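Local coordinates for baculoviral IAP repeat-containing protein 2 (Homo sapiens, PDB 3M1D) that probably restrains apoptosis and takes part in TNF-receptor signalling, its zinc-binding BIR1 domain serving recruitment by TRAF2, at residues V26-F38 / L56-H69. Residues are numbered along the deposited sequence; the frame is centred on the assembly and turned at random.
Sequences VPVSERSLARAGF and LDNWKLGDSPIQKH. With ZN (zinc ion), chain C.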
loop_
_atom_site.group_PDB
_atom_site.type_symbol
_atom_site.label_atom_id
_atom_site.label_comp_id
_atom_site.label_asym_id
_atom_site.label_seq_id
_atom_site.Cartn_x
_atom_site.Cartn_y
_atom_site.Cartn_z
ATOM N N VAL A 26 9.116 5.706 9.129
ATOM C CA VAL A 26 8.013 6.072 8.245
ATOM C C VAL A 26 6.710 6.285 9.019
ATOM O O VAL A 26 6.301 5.437 9.805
ATOM C CB VAL A 26 7.831 5.049 7.116
ATOM C CG1 VAL A 26 6.680 5.464 6.205
ATOM C CG2 VAL A 26 9.136 4.926 6.324
ATOM N N PRO A 27 6.065 7.439 8.802
ATOM C CA PRO A 27 4.929 7.900 9.607
ATOM C C PRO A 27 3.584 7.337 9.165
ATOM O O PRO A 27 2.567 7.966 9.428
ATOM C CB PRO A 27 4.924 9.420 9.381
ATOM C CG PRO A 27 6.037 9.711 8.403
ATOM C CD PRO A 27 6.455 8.428 7.789
ATOM N N VAL A 28 3.577 6.199 8.485
ATOM C CA VAL A 28 2.327 5.523 8.169
ATOM C C VAL A 28 2.493 4.038 8.482
ATOM O O VAL A 28 3.564 3.477 8.266
ATOM C CB VAL A 28 1.890 5.740 6.699
ATOM C CG1 VAL A 28 1.829 7.238 6.362
ATOM C CG2 VAL A 28 2.811 5.004 5.750
ATOM N N SER A 29 1.450 3.412 9.015
ATOM C CA SER A 29 1.544 2.015 9.413
ATOM C C SER A 29 1.651 1.073 8.213
ATOM O O SER A 29 1.064 1.310 7.153
ATOM C CB SER A 29 0.382 1.605 10.321
ATOM O OG SER A 29 -0.787 1.326 9.579
ATOM N N GLU A 30 2.426 0.015 8.405
ATOM C CA GLU A 30 2.614 -1.017 7.399
ATOM C C GLU A 30 1.314 -1.772 7.156
ATOM O O GLU A 30 1.025 -2.158 6.026
ATOM C CB GLU A 30 3.704 -1.994 7.835
ATOM C CG GLU A 30 5.098 -1.421 7.792
ATOM C CD GLU A 30 5.604 -1.037 9.156
ATOM O OE1 GLU A 30 4.840 -0.399 9.921
ATOM O OE2 GLU A 30 6.766 -1.387 9.463
ATOM N N ARG A 31 0.533 -1.978 8.212
ATOM C CA ARG A 31 -0.748 -2.650 8.068
ATOM C C ARG A 31 -1.677 -1.853 7.165
ATOM O O ARG A 31 -2.345 -2.420 6.312
ATOM C CB ARG A 31 -1.410 -2.886 9.422
ATOM C CG ARG A 31 -0.567 -3.703 10.388
ATOM C CD ARG A 31 -1.425 -4.277 11.510
ATOM N NE ARG A 31 -0.708 -4.368 12.781
ATOM C CZ ARG A 31 -0.631 -3.381 13.672
ATOM N NH1 ARG A 31 -1.221 -2.214 13.434
ATOM N NH2 ARG A 31 0.041 -3.559 14.804
ATOM N N SER A 32 -1.712 -0.536 7.348
ATOM C CA SER A 32 -2.573 0.297 6.517
ATOM C C SER A 32 -2.105 0.272 5.064
ATOM O O SER A 32 -2.912 0.209 4.145
ATOM C CB SER A 32 -2.650 1.730 7.045
ATOM O OG SER A 32 -1.448 2.436 6.811
ATOM N N LEU A 33 -0.795 0.296 4.861
ATOM C CA LEU A 33 -0.256 0.212 3.519
ATOM C C LEU A 33 -0.690 -1.085 2.851
ATOM O O LEU A 33 -1.233 -1.064 1.740
ATOM C CB LEU A 33 1.268 0.333 3.545
ATOM C CG LEU A 33 1.706 1.762 3.858
ATOM C CD1 LEU A 33 3.184 1.821 4.195
ATOM C CD2 LEU A 33 1.373 2.687 2.668
ATOM N N ALA A 34 -0.474 -2.205 3.545
ATOM C CA ALA A 34 -0.786 -3.526 3.011
ATOM C C ALA A 34 -2.281 -3.693 2.750
ATOM O O ALA A 34 -2.688 -4.290 1.740
ATOM C CB ALA A 34 -0.273 -4.622 3.959
ATOM N N ARG A 35 -3.097 -3.165 3.656
ATOM C CA ARG A 35 -4.544 -3.191 3.488
ATOM C C ARG A 35 -4.977 -2.389 2.268
ATOM O O ARG A 35 -5.967 -2.729 1.625
ATOM C CB ARG A 35 -5.256 -2.645 4.734
ATOM C CG ARG A 35 -5.065 -3.494 5.976
ATOM C CD ARG A 35 -5.782 -2.900 7.190
ATOM N NE ARG A 35 -5.378 -3.562 8.429
ATOM C CZ ARG A 35 -5.712 -3.143 9.647
ATOM N NH1 ARG A 35 -6.461 -2.056 9.794
ATOM N NH2 ARG A 35 -5.297 -3.810 10.720
ATOM N N ALA A 36 -4.248 -1.318 1.961
ATOM C CA ALA A 36 -4.576 -0.499 0.790
ATOM C C ALA A 36 -4.062 -1.113 -0.518
ATOM O O ALA A 36 -4.197 -0.515 -1.580
ATOM C CB ALA A 36 -4.068 0.929 0.958
ATOM N N GLY A 37 -3.491 -2.311 -0.425
ATOM C CA GLY A 37 -3.048 -3.058 -1.594
ATOM C C GLY A 37 -1.572 -2.912 -1.888
ATOM O O GLY A 37 -1.081 -3.432 -2.886
ATOM N N PHE A 38 -0.848 -2.210 -1.021
ATOM C CA PHE A 38 0.551 -1.915 -1.318
ATOM C C PHE A 38 1.523 -2.893 -0.684
ATOM O O PHE A 38 1.386 -3.230 0.479
ATOM C CB PHE A 38 0.895 -0.493 -0.861
ATOM C CG PHE A 38 0.178 0.583 -1.630
ATOM C CD1 PHE A 38 0.535 0.871 -2.938
ATOM C CD2 PHE A 38 -0.838 1.317 -1.038
ATOM C CE1 PHE A 38 -0.110 1.866 -3.654
ATOM C CE2 PHE A 38 -1.490 2.318 -1.745
ATOM C CZ PHE A 38 -1.128 2.592 -3.058
ATOM N N LEU A 56 4.226 4.601 -4.799
ATOM C CA LEU A 56 4.119 5.729 -3.877
ATOM C C LEU A 56 5.253 5.707 -2.857
ATOM O O LEU A 56 5.596 4.655 -2.312
ATOM C CB LEU A 56 2.776 5.678 -3.149
ATOM C CG LEU A 56 1.536 5.934 -4.008
ATOM C CD1 LEU A 56 0.251 5.743 -3.216
ATOM C CD2 LEU A 56 1.588 7.325 -4.591
ATOM N N ASP A 57 5.842 6.866 -2.606
ATOM C CA ASP A 57 6.874 6.973 -1.578
ATOM C C ASP A 57 6.769 8.320 -0.862
ATOM O O ASP A 57 5.783 9.039 -1.025
ATOM C CB ASP A 57 8.280 6.743 -2.163
ATOM C CG ASP A 57 8.752 7.890 -3.051
ATOM O OD1 ASP A 57 7.997 8.862 -3.264
ATOM O OD2 ASP A 57 9.896 7.823 -3.540
ATOM N N ASN A 58 7.791 8.651 -0.080
ATOM C CA ASN A 58 7.808 9.892 0.679
ATOM C C ASN A 58 6.505 10.078 1.458
ATOM O O ASN A 58 5.847 11.109 1.340
ATOM C CB ASN A 58 8.041 11.080 -0.257
ATOM C CG ASN A 58 8.436 12.345 0.495
ATOM O OD1 ASN A 58 8.941 12.281 1.611
ATOM N ND2 ASN A 58 8.191 13.498 -0.115
ATOM N N TRP A 59 6.139 9.055 2.231
ATOM C CA TRP A 59 4.929 9.056 3.046
ATOM C C TRP A 59 5.020 10.090 4.169
ATOM O O TRP A 59 6.049 10.194 4.840
ATOM C CB TRP A 59 4.689 7.654 3.623
ATOM C CG TRP A 59 4.302 6.675 2.554
ATOM C CD1 TRP A 59 5.130 5.818 1.882
ATOM C CD2 TRP A 59 2.995 6.492 1.998
ATOM N NE1 TRP A 59 4.410 5.099 0.950
ATOM C CE2 TRP A 59 3.099 5.497 1.000
ATOM C CE3 TRP A 59 1.744 7.065 2.250
ATOM C CZ2 TRP A 59 2.004 5.067 0.262
ATOM C CZ3 TRP A 59 0.659 6.638 1.509
ATOM C CH2 TRP A 59 0.792 5.647 0.535
ATOM N N LYS A 60 3.942 10.853 4.352
ATOM C CA LYS A 60 3.887 11.908 5.359
ATOM C C LYS A 60 2.904 11.560 6.463
ATOM O O LYS A 60 1.941 10.825 6.244
ATOM C CB LYS A 60 3.457 13.239 4.735
ATOM C CG LYS A 60 4.338 13.744 3.609
ATOM C CD LYS A 60 5.762 13.975 4.084
ATOM C CE LYS A 60 6.525 14.854 3.099
ATOM N NZ LYS A 60 8.002 14.777 3.329
ATOM N N LEU A 61 3.136 12.106 7.653
ATOM C CA LEU A 61 2.208 11.914 8.761
ATOM C C LEU A 61 0.781 12.242 8.325
ATOM O O LEU A 61 0.527 13.307 7.765
ATOM C CB LEU A 61 2.614 12.815 9.920
ATOM C CG LEU A 61 1.859 12.687 11.234
ATOM C CD1 LEU A 61 1.905 11.265 11.734
ATOM C CD2 LEU A 61 2.481 13.644 12.254
ATOM N N GLY A 62 -0.150 11.325 8.572
ATOM C CA GLY A 62 -1.552 11.567 8.267
ATOM C C GLY A 62 -1.966 11.155 6.864
ATOM O O GLY A 62 -3.144 11.213 6.517
ATOM N N ASP A 63 -1.005 10.734 6.048
ATOM C CA ASP A 63 -1.316 10.281 4.690
ATOM C C ASP A 63 -2.198 9.043 4.713
ATOM O O ASP A 63 -1.950 8.102 5.466
ATOM C CB ASP A 63 -0.037 9.953 3.922
ATOM C CG ASP A 63 0.556 11.160 3.236
ATOM O OD1 ASP A 63 -0.120 12.211 3.170
ATOM O OD2 ASP A 63 1.702 11.051 2.755
ATOM N N SER A 64 -3.216 9.029 3.863
ATOM C CA SER A 64 -4.070 7.856 3.765
ATOM C C SER A 64 -3.720 7.039 2.524
ATOM O O SER A 64 -3.917 7.504 1.411
ATOM C CB SER A 64 -5.529 8.272 3.691
ATOM O OG SER A 64 -6.303 7.185 3.214
ATOM N N PRO A 65 -3.191 5.824 2.712
ATOM C CA PRO A 65 -2.841 5.018 1.538
ATOM C C PRO A 65 -4.057 4.721 0.664
ATOM O O PRO A 65 -3.946 4.738 -0.557
ATOM C CB PRO A 65 -2.278 3.733 2.153
ATOM C CG PRO A 65 -1.708 4.176 3.464
ATOM C CD PRO A 65 -2.675 5.235 3.961
ATOM N N ILE A 66 -5.213 4.486 1.276
ATOM C CA ILE A 66 -6.416 4.213 0.499
ATOM C C ILE A 66 -6.880 5.432 -0.291
ATOM O O ILE A 66 -7.253 5.310 -1.465
ATOM C CB ILE A 66 -7.545 3.659 1.374
ATOM C CG1 ILE A 66 -7.230 2.218 1.750
ATOM C CG2 ILE A 66 -8.879 3.754 0.643
ATOM C CD1 ILE A 66 -8.208 1.604 2.732
ATOM N N GLN A 67 -6.825 6.610 0.330
ATOM C CA GLN A 67 -7.194 7.841 -0.371
ATOM C C GLN A 67 -6.233 8.177 -1.492
ATOM O O GLN A 67 -6.656 8.563 -2.578
ATOM C CB GLN A 67 -7.237 9.044 0.574
ATOM C CG GLN A 67 -8.563 9.266 1.259
ATOM C CD GLN A 67 -8.651 10.640 1.901
ATOM O OE1 GLN A 67 -7.805 11.509 1.665
ATOM N NE2 GLN A 67 -9.686 10.848 2.705
ATOM N N LYS A 68 -4.936 8.091 -1.217
ATOM C CA LYS A 68 -3.964 8.386 -2.264
ATOM C C LYS A 68 -4.214 7.447 -3.438
ATOM O O LYS A 68 -4.201 7.858 -4.590
ATOM C CB LYS A 68 -2.522 8.229 -1.762
ATOM C CG LYS A 68 -1.994 9.450 -1.018
ATOM C CD LYS A 68 -0.469 9.436 -0.957
ATOM C CE LYS A 68 0.095 10.708 -0.331
ATOM N NZ LYS A 68 1.603 10.681 -0.304
ATOM N N HIS A 69 -4.463 6.187 -3.112
ATOM C CA HIS A 69 -4.683 5.142 -4.103
ATOM C C HIS A 69 -5.907 5.441 -4.979
ATOM O O HIS A 69 -5.822 5.403 -6.208
ATOM C CB HIS A 69 -4.875 3.817 -3.371
ATOM C CG HIS A 69 -4.647 2.611 -4.221
ATOM N ND1 HIS A 69 -4.391 1.367 -3.684
ATOM C CD2 HIS A 69 -4.626 2.454 -5.565
ATOM C CE1 HIS A 69 -4.225 0.495 -4.661
ATOM N NE2 HIS A 69 -4.358 1.130 -5.811
HETATM ZN ZN ZN C . -4.033 -0.455 -7.329
HETATM O O HOH W 1 0.098 8.662 9.677
#
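At the zinc site of this BIR domain, the imidazole of His69 is gripped from two ends: NE2 binds zinc together with Cys49, Cys52 and Cys76, while ND1 donates to Ala36 O at 2.8 Å, bent to 136° at the hydrogen. That oxygen lies in the ring plane, and the two bonds together fix the ring's rotation. Ala36 precedes Gly37, whose positive phi, with Phe38 N bonded to Leu33 O and Gly37 N to Ala34 O, makes the Schellman motif that ends helix 30-35, so the helix terminus is second shell to the metal. Phe38 CZ sits over one face of the imidazole, 3.5 Å from His69 ND1, the ring planes at 38°; its CE2 edge meets Pro65 O, and Leu56 CD1 packs against CZ.

Farther out, Leu33 CD2 makes a CH-pi contact over the six-membered ring of Trp59, 3.7 Å from its centroid, and touches Pro65 CG. Val28 CG2 lies 3.9 Å from both Trp59 CB and Trp59 CG; chi1 of -54° sets CG1 anti to the carbonyl carbon and CG2 between that carbon and backbone N. Ala36 CB wedges between Pro65 CB and Ile66 CG1, both 3.5 Å away. Pro27 lies against the Lys60-Asp63 type II turn, where a water links Pro27 O to Gly62 N. Asp63 OD2 steadies this turn, taking Lys60 N and Lys68 NZ from opposite faces of its carboxylate.

The contact thus joins helix 30-35 to helix 65-72, with Phe38 and Trp59 reaching Val47 of the central strand and Ile66 and His69 packing on helix 77-83.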